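Local coordinates for putative secreted protein (PDB 2QF9), which is of unknown function but, as a predicted secreted member of the ferritin-like clan, folds into a bundle of long helices and pairs with a second copy, at residues A[39-43]-A[113-117]; A[22-27]-A[119-123]; A[11-15]-A[74-78]; A[56-60]-A[142-146]; A[29-34]-A[104-109]. All coordinates share one frame; numbering follows the deposited sequence. Where two conformers were deposited one is given.

Contact 1 (A[39-43]-A[113-117]); sequences VRRLA and EVYYL
E113 meets V39 where helix 37-63 passes helix 109-137, two long helices of the all-helical bundle of this DUF305 protein, a family of the ferritin clan. They run roughly parallel, their local axes 11.4 Å apart and inclined at 32°, a spacing that side chains must fill. The aliphatic part of E113 does so first: its CG rests 3.9 Å from V39 CG2, while the carboxylate is occupied by T34 and R168. Next comes Y116, whose ring points at the facing helix because CG stands opposite the backbone N (chi1 171°). V39 CG1 reaches the ring's CD2 at 4.0 Å, the two side chains passing alongside with opposite headings; L42 CD2 comes up near the ring plane, at the edge. The hydroxyl end lies against A43, with Y116 OH 3.3 Å from A43 CA. That oxygen is a buried polar atom, and it is satisfied by a hydrogen bond with S27 of helix 8-31. L117 closes the row from the flank, where M161 of helix 141-167 also packs. Its two methyls divide the work: CD1 lies 4.2 Å from V39 CG2, and CD2 lies 3.8 Å from L42 CD2.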
# COMPACT_ATOMS: atom_id res chain seq x y z
N VAL A 39 -6.51 14.64 -10.59
CA VAL A 39 -5.37 13.73 -10.83
C VAL A 39 -4.74 13.27 -9.51
O VAL A 39 -4.43 12.08 -9.37
CB VAL A 39 -4.33 14.38 -11.79
CG1 VAL A 39 -3.04 13.55 -11.86
CG2 VAL A 39 -4.96 14.53 -13.18
N ARG A 40 -4.61 14.17 -8.54
CA ARG A 40 -4.11 13.74 -7.22
C ARG A 40 -5.00 12.68 -6.58
O ARG A 40 -4.48 11.73 -5.97
CB ARG A 40 -3.90 14.93 -6.28
CG ARG A 40 -2.62 15.72 -6.60
CD ARG A 40 -2.49 16.98 -5.76
NE ARG A 40 -2.86 16.81 -4.35
CZ ARG A 40 -2.03 16.38 -3.40
NH1 ARG A 40 -0.77 16.06 -3.68
NH2 ARG A 40 -2.45 16.27 -2.16
N ARG A 41 -6.33 12.83 -6.73
CA ARG A 41 -7.28 11.86 -6.15
C ARG A 41 -7.16 10.52 -6.87
O ARG A 41 -7.15 9.47 -6.23
CB ARG A 41 -8.73 12.36 -6.18
CG ARG A 41 -9.73 11.33 -5.67
CD ARG A 41 -9.54 11.04 -4.18
NE ARG A 41 -10.09 9.74 -3.78
CZ ARG A 41 -10.34 9.35 -2.53
NH1 ARG A 41 -10.12 10.17 -1.49
NH2 ARG A 41 -10.82 8.14 -2.30
N LEU A 42 -7.09 10.56 -8.21
CA LEU A 42 -6.94 9.34 -8.98
C LEU A 42 -5.66 8.61 -8.55
O LEU A 42 -5.68 7.38 -8.29
CB LEU A 42 -6.91 9.64 -10.48
CG LEU A 42 -6.56 8.47 -11.40
CD1 LEU A 42 -7.57 7.29 -11.27
CD2 LEU A 42 -6.40 8.97 -12.85
N ALA A 43 -4.55 9.37 -8.48
CA ALA A 43 -3.25 8.80 -8.11
C ALA A 43 -3.32 8.17 -6.71
O ALA A 43 -2.80 7.08 -6.49
CB ALA A 43 -2.15 9.86 -8.18
N GLU A 113 0.50 16.05 -15.18
CA GLU A 113 -0.79 15.35 -15.18
C GLU A 113 -0.96 14.54 -16.48
O GLU A 113 -1.27 13.34 -16.45
CB GLU A 113 -1.95 16.35 -15.06
CG GLU A 113 -1.99 17.07 -13.72
CD GLU A 113 -2.73 18.40 -13.81
OE1 GLU A 113 -3.77 18.43 -14.49
OE2 GLU A 113 -2.26 19.39 -13.21
N VAL A 114 -0.73 15.21 -17.61
CA VAL A 114 -0.90 14.55 -18.91
C VAL A 114 0.04 13.36 -19.04
O VAL A 114 -0.36 12.27 -19.45
CB VAL A 114 -0.67 15.59 -20.05
CG1 VAL A 114 -0.47 14.90 -21.41
CG2 VAL A 114 -1.88 16.56 -20.09
N TYR A 115 1.29 13.57 -18.67
CA TYR A 115 2.31 12.52 -18.85
C TYR A 115 1.99 11.32 -17.96
O TYR A 115 2.09 10.18 -18.41
CB TYR A 115 3.70 13.06 -18.57
CG TYR A 115 4.78 12.18 -19.17
CD1 TYR A 115 4.88 12.04 -20.56
CD2 TYR A 115 5.69 11.49 -18.37
CE1 TYR A 115 5.86 11.23 -21.13
CE2 TYR A 115 6.67 10.68 -18.93
CZ TYR A 115 6.75 10.55 -20.31
OH TYR A 115 7.72 9.75 -20.89
N TYR A 116 1.55 11.58 -16.73
CA TYR A 116 1.10 10.54 -15.80
C TYR A 116 -0.08 9.76 -16.39
O TYR A 116 -0.09 8.52 -16.38
CB TYR A 116 0.69 11.19 -14.48
CG TYR A 116 0.03 10.25 -13.51
CD1 TYR A 116 0.78 9.31 -12.78
CD2 TYR A 116 -1.37 10.27 -13.35
CE1 TYR A 116 0.16 8.44 -11.88
CE2 TYR A 116 -2.00 9.40 -12.46
CZ TYR A 116 -1.24 8.48 -11.74
OH TYR A 116 -1.85 7.64 -10.85
N LEU A 117 -1.08 10.49 -16.87
CA LEU A 117 -2.25 9.86 -17.48
C LEU A 117 -1.88 9.00 -18.69
O LEU A 117 -2.46 7.94 -18.89
CB LEU A 117 -3.30 10.91 -17.83
CG LEU A 117 -3.95 11.58 -16.60
CD1 LEU A 117 -4.63 12.86 -17.06
CD2 LEU A 117 -4.92 10.65 -15.86

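Contact 2 (A[22-27]-A[119-123]); sequences QAVEMS and LMTEH
The CA atoms of A23 and M120 lie 7.2 Å apart where segment 22-27 of helix 8-31 passes segment 119-123 of helix 109-137 almost antiparallel, at 167°, the local axes 11.1 Å from each other. H123 fills much of the gap with its imidazole, swung across by a CG opposite the backbone N (chi1 -155°). Three kinds of group surround that ring. In one of the two conformers modelled for M26, a selenomethionine, its CE sits over one face in a CH-pi contact, 4.2 Å from the centroid. A23 CB approaches H123 CE1 to 3.8 Å. Q22 OE1 arrives at the edge, near the ring plane, although its amide is turned 47° from the ring and this oxygen accepts a hydrogen bond from A96 N. The contact lies near the centre of this ferritin-like helical bundle, and H19, one turn before A23 on helix 8-31, brings a second imidazole against H123. With an alanine here the M26 methyl is likely to lose the ring face it rests on, and a gap would open beside A23 and Q22. S27 OG donates to A23 O at 3.0 Å from above the carbonyl plane.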
# COMPACT_ATOMS: atom_id res chain seq x y z
N GLN A 22 5.30 -0.39 -9.56
CA GLN A 22 5.58 0.77 -10.39
C GLN A 22 4.41 1.77 -10.46
O GLN A 22 4.63 2.98 -10.47
CB GLN A 22 6.03 0.35 -11.79
CG GLN A 22 6.68 1.54 -12.53
CD GLN A 22 6.99 1.25 -13.97
OE1 GLN A 22 6.10 0.95 -14.77
NE2 GLN A 22 8.26 1.35 -14.31
N ALA A 23 3.18 1.26 -10.52
CA ALA A 23 2.00 2.15 -10.51
C ALA A 23 1.98 2.99 -9.23
O ALA A 23 1.72 4.21 -9.27
CB ALA A 23 0.72 1.37 -10.62
N VAL A 24 2.20 2.34 -8.10
CA VAL A 24 2.28 3.04 -6.82
C VAL A 24 3.35 4.16 -6.88
O VAL A 24 3.07 5.30 -6.51
CB VAL A 24 2.54 2.03 -5.65
CG1 VAL A 24 2.72 2.80 -4.33
CG2 VAL A 24 1.37 1.01 -5.58
N GLU A 25 4.55 3.83 -7.34
CA GLU A 25 5.64 4.79 -7.48
C GLU A 25 5.25 5.97 -8.39
O GLU A 25 5.48 7.14 -8.04
CB GLU A 25 6.91 4.09 -7.98
CG GLU A 25 8.09 5.00 -8.30
CD GLU A 25 8.68 5.74 -7.09
OE1 GLU A 25 8.16 5.61 -5.95
OE2 GLU A 25 9.68 6.47 -7.29
N MSE A 26 4.67 5.66 -9.56
CA MSE A 26 4.18 6.72 -10.44
C MSE A 26 3.20 7.66 -9.74
O MSE A 26 3.23 8.87 -9.95
CB MSE A 26 3.50 6.12 -11.65
CG MSE A 26 4.40 5.95 -12.81
SE MSE A 26 3.25 5.91 -14.37
CE MSE A 26 2.21 4.34 -13.94
N SER A 27 2.32 7.08 -8.92
CA SER A 27 1.32 7.85 -8.16
C SER A 27 1.95 8.77 -7.12
O SER A 27 1.53 9.94 -6.99
CB SER A 27 0.28 6.90 -7.53
OG SER A 27 -0.39 6.21 -8.60
N LEU A 119 1.21 7.57 -19.30
CA LEU A 119 1.94 6.41 -18.77
C LEU A 119 1.01 5.41 -18.10
O LEU A 119 1.15 4.20 -18.29
CB LEU A 119 3.02 6.83 -17.79
CG LEU A 119 4.23 7.59 -18.31
CD1 LEU A 119 5.13 8.01 -17.14
CD2 LEU A 119 5.03 6.78 -19.37
N MSE A 120 0.06 5.90 -17.31
CA MSE A 120 -0.80 4.99 -16.56
C MSE A 120 -1.80 4.30 -17.50
O MSE A 120 -2.18 3.15 -17.27
CB MSE A 120 -1.51 5.74 -15.42
CG MSE A 120 -2.26 4.84 -14.46
SE MSE A 120 -1.10 3.58 -13.48
CE MSE A 120 -0.49 4.80 -12.08
N THR A 121 -2.22 4.99 -18.56
CA THR A 121 -3.09 4.36 -19.55
C THR A 121 -2.38 3.13 -20.15
O THR A 121 -2.94 2.01 -20.19
CB THR A 121 -3.57 5.37 -20.64
OG1 THR A 121 -4.47 6.31 -20.03
CG2 THR A 121 -4.29 4.66 -21.78
N GLU A 122 -1.14 3.32 -20.56
CA GLU A 122 -0.35 2.22 -21.11
C GLU A 122 -0.12 1.13 -20.06
O GLU A 122 -0.20 -0.07 -20.36
CB GLU A 122 0.97 2.76 -21.64
CG GLU A 122 1.89 1.72 -22.25
CD GLU A 122 1.30 0.99 -23.45
OE1 GLU A 122 0.19 1.33 -23.95
OE2 GLU A 122 1.97 0.04 -23.90
N HIS A 123 0.15 1.56 -18.83
CA HIS A 123 0.40 0.66 -17.71
C HIS A 123 -0.84 -0.22 -17.46
O HIS A 123 -0.71 -1.44 -17.34
CB HIS A 123 0.75 1.48 -16.48
CG HIS A 123 1.56 0.74 -15.47
ND1 HIS A 123 1.01 0.10 -14.38
CD2 HIS A 123 2.90 0.54 -15.39
CE1 HIS A 123 1.97 -0.45 -13.66
NE2 HIS A 123 3.13 -0.20 -14.26

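Contact 3 (A[11-15]-A[74-78]); sequences GFARD and PMTWM
D15 and W77 run alongside one another, heading opposite ways, which brings carboxylate and indole together with their planes 46° apart. OD2 of D15 is the focus. W77 NE1 donates to it at 2.7 Å, somewhat bent at 137°; the oxygen lies in the indole plane, yet the donor stands above the carboxylate plane. M75 N donates to the same D15 OD2 from the other face, on the syn side, at 2.8 Å. One acidic oxygen thus ties down both a side chain and the backbone just before the short 3-10 turn 76-78, while P74 packs beside OD1.

F12 and W77, by contrast, share a heading. W77 CG sits between its backbone N and carbonyl carbon (chi1 64°), which lays the indole along G11 and F12. F12 CB lies over the six-membered ring, 4.0 Å from its centroid, as a CH-pi contact; F12 CD1 reaches W77 CH2 at 3.7 Å. The G11 backbone covers the indole face, its C atom 3.4 Å above the plane, leaving no room for a CB at G11. A leucine in place of W77 would probably cost D15 one of its two donors and uncover the G11 and F12 backbone.

The contact fastens the long loop between helices 37-63 and 98-106 onto helix 8-31. From there F12 continues inward to M57 of helix 37-63, C134 of helix 109-137 and A147 of helix 141-167.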
# COMPACT_ATOMS: atom_id res chain seq x y z
N GLY A 11 3.40 -17.22 -10.74
CA GLY A 11 3.99 -16.28 -11.71
C GLY A 11 3.20 -14.99 -11.78
O GLY A 11 3.78 -13.90 -11.81
N PHE A 12 1.87 -15.09 -11.80
CA PHE A 12 1.04 -13.88 -11.83
C PHE A 12 1.25 -13.06 -10.56
O PHE A 12 1.42 -11.84 -10.64
CB PHE A 12 -0.44 -14.19 -12.05
CG PHE A 12 -1.32 -12.97 -12.02
CD1 PHE A 12 -1.40 -12.12 -13.13
CD2 PHE A 12 -2.06 -12.68 -10.86
CE1 PHE A 12 -2.24 -10.99 -13.08
CE2 PHE A 12 -2.89 -11.55 -10.80
CZ PHE A 12 -2.98 -10.70 -11.92
N ALA A 13 1.26 -13.72 -9.40
CA ALA A 13 1.52 -13.03 -8.13
C ALA A 13 2.86 -12.29 -8.13
O ALA A 13 2.92 -11.12 -7.71
CB ALA A 13 1.43 -14.00 -6.94
N ARG A 14 3.92 -12.94 -8.62
CA ARG A 14 5.25 -12.31 -8.70
C ARG A 14 5.25 -11.12 -9.65
O ARG A 14 5.67 -9.99 -9.30
CB ARG A 14 6.31 -13.33 -9.16
CG ARG A 14 6.75 -14.30 -8.09
CD ARG A 14 7.85 -15.23 -8.61
NE ARG A 14 8.16 -16.24 -7.61
CZ ARG A 14 7.85 -17.54 -7.69
NH1 ARG A 14 8.18 -18.35 -6.69
NH2 ARG A 14 7.23 -18.02 -8.76
N ASP A 15 4.76 -11.36 -10.87
CA ASP A 15 4.84 -10.39 -11.96
C ASP A 15 3.91 -9.21 -11.71
O ASP A 15 4.32 -8.05 -11.84
CB ASP A 15 4.49 -11.05 -13.30
CG ASP A 15 5.57 -12.04 -13.78
OD1 ASP A 15 6.66 -12.13 -13.19
OD2 ASP A 15 5.30 -12.69 -14.80
N PRO A 74 10.00 -12.70 -16.46
CA PRO A 74 8.59 -12.32 -16.34
C PRO A 74 7.78 -12.85 -17.52
O PRO A 74 8.28 -12.89 -18.66
CB PRO A 74 8.64 -10.79 -16.36
CG PRO A 74 9.95 -10.46 -15.77
CD PRO A 74 10.90 -11.55 -16.24
N MSE A 75 6.55 -13.27 -17.22
CA MSE A 75 5.56 -13.70 -18.21
C MSE A 75 5.82 -15.11 -18.74
O MSE A 75 5.11 -15.58 -19.63
CB MSE A 75 5.46 -12.68 -19.37
CG MSE A 75 5.23 -11.25 -18.87
SE MSE A 75 3.49 -11.16 -18.00
CE MSE A 75 2.48 -10.97 -19.66
N THR A 76 6.82 -15.80 -18.19
CA THR A 76 7.08 -17.20 -18.59
C THR A 76 5.83 -18.05 -18.38
O THR A 76 5.49 -18.90 -19.21
CB THR A 76 8.31 -17.79 -17.86
OG1 THR A 76 9.48 -17.06 -18.26
CG2 THR A 76 8.52 -19.28 -18.23
N TRP A 77 5.11 -17.78 -17.29
CA TRP A 77 3.88 -18.49 -16.92
C TRP A 77 2.75 -18.30 -17.95
O TRP A 77 1.78 -19.07 -17.98
CB TRP A 77 3.42 -18.07 -15.51
CG TRP A 77 3.04 -16.61 -15.43
CD1 TRP A 77 3.88 -15.55 -15.19
CD2 TRP A 77 1.73 -16.04 -15.65
NE1 TRP A 77 3.17 -14.36 -15.22
CE2 TRP A 77 1.85 -14.63 -15.50
CE3 TRP A 77 0.47 -16.59 -15.93
CZ2 TRP A 77 0.76 -13.76 -15.64
CZ3 TRP A 77 -0.64 -15.72 -16.08
CH2 TRP A 77 -0.48 -14.31 -15.92
N MSE A 78 2.86 -17.25 -18.77
CA MSE A 78 1.96 -17.03 -19.90
C MSE A 78 2.51 -17.54 -21.24
O MSE A 78 1.88 -17.34 -22.28
CB MSE A 78 1.61 -15.55 -20.01
CG MSE A 78 0.35 -15.20 -19.27
SE MSE A 78 -0.04 -13.30 -19.41
CE MSE A 78 -1.07 -13.29 -21.04

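Contact 4 (A[56-60]-A[142-146]); sequences MMIGW and VEKRL
M56 O, which accepts the helical bond from W60 N at 2.9 Å, also lies against the indole of W60, the side chain that carries this contact to V142, E143 and L146. The oxygen stands 3.3 Å from the ring plane, over the pyrrole side near CG, while V142 CG1 covers the opposite face by CZ2 and CE2, 3.6 Å from the plane. The CG of W60 lies opposite the carbonyl carbon (chi1 -64°), which sends the six-membered ring across. E143 CB and CG meet W60 CZ3, and L146 CD2 lies 3.9 Å from W60 CH2. The same methyl, CD2, lies 4.2 Å from M57 CG, while the other, CD1, touches M56 SE. Everything between the segments is apolar packing, and W60 NE1 turns outward to G59 O of the second subunit, a bond that the other copy's W60 returns. Here helices 37-63 and 141-167, antiparallel at 159° with local axes 11.9 Å apart, close one end of the ferritin-like bundle: F12 of helix 8-31 covers M57 and E143 from within, while L63 of the second subunit packs on W60 and V142.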
# COMPACT_ATOMS: atom_id res chain seq x y z
N MSE A 56 -1.65 -8.36 -0.92
CA MSE A 56 -2.40 -9.63 -0.99
C MSE A 56 -1.58 -10.71 -1.70
O MSE A 56 -1.39 -11.82 -1.17
CB MSE A 56 -3.76 -9.44 -1.70
CG MSE A 56 -4.76 -8.60 -0.93
SE MSE A 56 -6.26 -8.22 -2.13
CE MSE A 56 -7.56 -7.43 -0.95
N MSE A 57 -1.05 -10.37 -2.87
CA MSE A 57 -0.31 -11.34 -3.69
C MSE A 57 1.02 -11.78 -3.05
O MSE A 57 1.39 -12.98 -3.08
CB MSE A 57 -0.13 -10.78 -5.10
CG MSE A 57 -1.48 -10.67 -5.82
SE MSE A 57 -1.29 -10.03 -7.66
CE MSE A 57 -0.57 -8.24 -7.25
N ILE A 58 1.71 -10.81 -2.46
CA ILE A 58 2.94 -11.11 -1.71
C ILE A 58 2.62 -12.00 -0.50
O ILE A 58 3.34 -12.95 -0.20
CB ILE A 58 3.67 -9.84 -1.30
CG1 ILE A 58 4.25 -9.16 -2.56
CG2 ILE A 58 4.79 -10.18 -0.30
CD1 ILE A 58 4.91 -7.82 -2.33
N GLY A 59 1.51 -11.69 0.17
CA GLY A 59 1.04 -12.49 1.30
C GLY A 59 0.72 -13.92 0.91
O GLY A 59 1.00 -14.87 1.66
N TRP A 60 0.18 -14.10 -0.30
CA TRP A 60 -0.10 -15.45 -0.81
C TRP A 60 1.21 -16.20 -1.04
O TRP A 60 1.37 -17.35 -0.60
CB TRP A 60 -0.99 -15.44 -2.06
CG TRP A 60 -2.38 -14.88 -1.80
CD1 TRP A 60 -3.05 -14.86 -0.60
CD2 TRP A 60 -3.25 -14.27 -2.76
NE1 TRP A 60 -4.30 -14.26 -0.76
CE2 TRP A 60 -4.44 -13.89 -2.07
CE3 TRP A 60 -3.14 -14.00 -4.13
CZ2 TRP A 60 -5.51 -13.26 -2.72
CZ3 TRP A 60 -4.22 -13.36 -4.78
CH2 TRP A 60 -5.39 -13.00 -4.06
N VAL A 142 -9.42 -17.18 -5.21
CA VAL A 142 -9.33 -15.79 -4.78
C VAL A 142 -8.43 -14.97 -5.73
O VAL A 142 -8.69 -13.79 -5.97
CB VAL A 142 -8.88 -15.67 -3.30
CG1 VAL A 142 -7.49 -16.27 -3.07
CG2 VAL A 142 -8.96 -14.25 -2.81
N GLU A 143 -7.40 -15.61 -6.27
CA GLU A 143 -6.48 -14.99 -7.22
C GLU A 143 -7.12 -14.75 -8.59
O GLU A 143 -6.94 -13.68 -9.18
CB GLU A 143 -5.20 -15.81 -7.36
CG GLU A 143 -4.10 -15.05 -8.09
CD GLU A 143 -2.76 -15.77 -8.07
OE1 GLU A 143 -2.65 -16.83 -7.42
OE2 GLU A 143 -1.83 -15.26 -8.72
N LYS A 144 -7.85 -15.75 -9.09
CA LYS A 144 -8.64 -15.61 -10.33
C LYS A 144 -9.64 -14.44 -10.22
O LYS A 144 -9.75 -13.62 -11.13
CB LYS A 144 -9.40 -16.91 -10.64
CG LYS A 144 -8.51 -18.02 -11.16
CD LYS A 144 -9.30 -19.31 -11.40
CE LYS A 144 -10.06 -19.30 -12.73
NZ LYS A 144 -11.10 -20.40 -12.77
N ARG A 145 -10.35 -14.37 -9.09
CA ARG A 145 -11.34 -13.33 -8.88
C ARG A 145 -10.69 -11.97 -8.78
O ARG A 145 -11.24 -10.98 -9.29
CB ARG A 145 -12.19 -13.62 -7.65
CG ARG A 145 -13.07 -14.86 -7.83
CD ARG A 145 -14.17 -14.96 -6.79
NE ARG A 145 -13.65 -14.95 -5.43
CZ ARG A 145 -13.31 -16.03 -4.74
NH1 ARG A 145 -13.42 -17.25 -5.27
NH2 ARG A 145 -12.85 -15.90 -3.50
N LEU A 146 -9.52 -11.92 -8.14
CA LEU A 146 -8.78 -10.67 -8.04
C LEU A 146 -8.40 -10.17 -9.43
O LEU A 146 -8.60 -8.99 -9.74
CB LEU A 146 -7.52 -10.82 -7.17
CG LEU A 146 -6.91 -9.46 -6.72
CD1 LEU A 146 -7.79 -8.72 -5.71
CD2 LEU A 146 -5.54 -9.69 -6.10

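Contact 5 (A[29-34]-A[104-109]); sequences IVRDRT and LGTLDG
R33 and L107 supply the main hydrogen bond of this contact, which joins the turn after helix 8-31 to the turn after helix 98-106. R33 NE donates to L107 O at 2.7 Å, almost straight (170°), with the oxygen in the guanidinium plane; NH2 adds only a weak bond to it. A second bond runs backbone to backbone, from G109 N to R33 O at 2.8 Å, and brings the two turns side by side.

The charged part is also R33's. Its chain folds back at chi2 (-46°) and chi3 (-62°), curling the guanidinium over the end of the short helix. G105 O lies 3.2 Å from the guanidinium plane, over its centre. In one of two conformers of D108, NH2 forms a salt bridge with D108 OD2 at 3.0 Å, so this pairing may not be constant.

Apolar packing comes from one turn back, where I29 CG2 sits 3.8 Å from L104 CG and close to G105 CA. T34 CB and OG1 lie against G109, the hydroxyl being bound to E113 at the start of the next long helix of this ferritin-like bundle.

Two carbonyl oxygens near a helix end, G105 O over the face and L107 O at the edge, meet a single guanidinium, whose positive charge probably offsets the negative end of the helix dipole.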
# COMPACT_ATOMS: atom_id res chain seq x y z
N ILE A 29 4.95 10.01 -7.40
CA ILE A 29 5.67 11.04 -8.16
C ILE A 29 4.70 12.13 -8.64
O ILE A 29 4.94 13.33 -8.38
CB ILE A 29 6.47 10.44 -9.35
CG1 ILE A 29 7.59 9.50 -8.86
CG2 ILE A 29 7.08 11.57 -10.19
CD1 ILE A 29 8.16 8.63 -9.99
N VAL A 30 3.61 11.74 -9.30
CA VAL A 30 2.69 12.74 -9.84
C VAL A 30 2.08 13.63 -8.73
O VAL A 30 1.87 14.81 -8.93
CB VAL A 30 1.60 12.15 -10.76
CG1 VAL A 30 0.47 11.50 -9.97
CG2 VAL A 30 1.05 13.26 -11.70
N ARG A 31 1.83 13.05 -7.55
CA ARG A 31 1.19 13.81 -6.49
C ARG A 31 2.10 14.93 -5.99
O ARG A 31 1.61 15.96 -5.49
CB ARG A 31 0.69 12.91 -5.37
CG ARG A 31 -0.59 12.15 -5.75
CD ARG A 31 -0.97 11.12 -4.66
NE ARG A 31 -0.97 11.70 -3.31
CZ ARG A 31 -1.99 12.35 -2.76
NH1 ARG A 31 -3.11 12.55 -3.43
NH2 ARG A 31 -1.87 12.82 -1.52
N ASP A 32 3.41 14.77 -6.18
CA ASP A 32 4.37 15.78 -5.79
C ASP A 32 4.63 16.83 -6.89
O ASP A 32 5.32 17.83 -6.64
CB ASP A 32 5.69 15.13 -5.34
CG ASP A 32 5.66 14.68 -3.87
OD1 ASP A 32 4.62 14.80 -3.19
OD2 ASP A 32 6.71 14.21 -3.41
N ARG A 33 4.07 16.62 -8.07
CA ARG A 33 4.37 17.46 -9.24
C ARG A 33 3.22 18.38 -9.66
O ARG A 33 3.40 19.26 -10.53
CB ARG A 33 4.77 16.61 -10.46
CG ARG A 33 5.99 15.69 -10.32
CD ARG A 33 7.20 16.36 -9.69
NE ARG A 33 7.70 17.49 -10.47
CZ ARG A 33 8.73 18.25 -10.12
NH1 ARG A 33 9.41 18.01 -9.00
NH2 ARG A 33 9.12 19.25 -10.91
N THR A 34 2.05 18.16 -9.09
CA THR A 34 0.88 18.95 -9.40
C THR A 34 -0.00 19.21 -8.18
O THR A 34 0.01 18.43 -7.23
CB THR A 34 0.06 18.33 -10.56
OG1 THR A 34 -1.02 19.22 -10.90
CG2 THR A 34 -0.51 16.93 -10.15
N LEU A 104 8.82 11.93 -15.90
CA LEU A 104 7.64 12.27 -15.09
C LEU A 104 8.01 13.18 -13.91
O LEU A 104 7.33 14.17 -13.64
CB LEU A 104 6.94 11.00 -14.57
CG LEU A 104 5.69 11.23 -13.70
CD1 LEU A 104 4.60 11.95 -14.48
CD2 LEU A 104 5.18 9.89 -13.19
N GLY A 105 9.11 12.81 -13.24
CA GLY A 105 9.62 13.52 -12.09
C GLY A 105 10.14 14.92 -12.39
O GLY A 105 10.33 15.70 -11.44
N THR A 106 10.39 15.22 -13.67
CA THR A 106 10.87 16.56 -14.09
C THR A 106 9.74 17.52 -14.50
O THR A 106 9.97 18.73 -14.65
CB THR A 106 11.86 16.49 -15.29
OG1 THR A 106 11.14 16.11 -16.47
CG2 THR A 106 13.03 15.51 -15.02
N LEU A 107 8.54 16.98 -14.72
CA LEU A 107 7.40 17.78 -15.19
C LEU A 107 6.61 18.41 -14.05
O LEU A 107 6.72 17.97 -12.90
CB LEU A 107 6.47 16.91 -16.04
CG LEU A 107 7.14 16.30 -17.27
CD1 LEU A 107 6.16 15.38 -18.01
CD2 LEU A 107 7.65 17.39 -18.20
N ASP A 108 5.81 19.42 -14.39
CA ASP A 108 5.02 20.20 -13.44
C ASP A 108 3.59 20.38 -13.91
O ASP A 108 3.33 20.40 -15.13
CB ASP A 108 5.65 21.60 -13.25
CG ASP A 108 6.95 21.55 -12.46
OD1 ASP A 108 8.02 21.76 -13.05
OD2 ASP A 108 6.89 21.26 -11.24
N GLY A 109 2.66 20.53 -12.96
CA GLY A 109 1.29 20.92 -13.26
C GLY A 109 0.67 20.11 -14.37
O GLY A 109 0.79 18.88 -14.38

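How the contacts relate
Along the chain the first segments come in the order of contacts 3, 2, 5, 1 and 4. Contacts 1 and 5 lie toward one end of an elongated bundle, 3 and 4 toward the other, and 2 near the middle. Contacts 1, 2 and 5 form a continuous patch: contact 1 touches contacts 2 and 5, with centres 9 Å apart in each case. Contacts 3 and 4 touch too, centres 13 Å apart and about 31 Å from contact 5. Helix 8-31 carries contacts 2, 3 and 5; helix 37-63 serves contacts 1 and 4, and helix 109-137 contacts 1 and 2. The long helices thus tie both ends together, and all but contact 3 reach the second subunit.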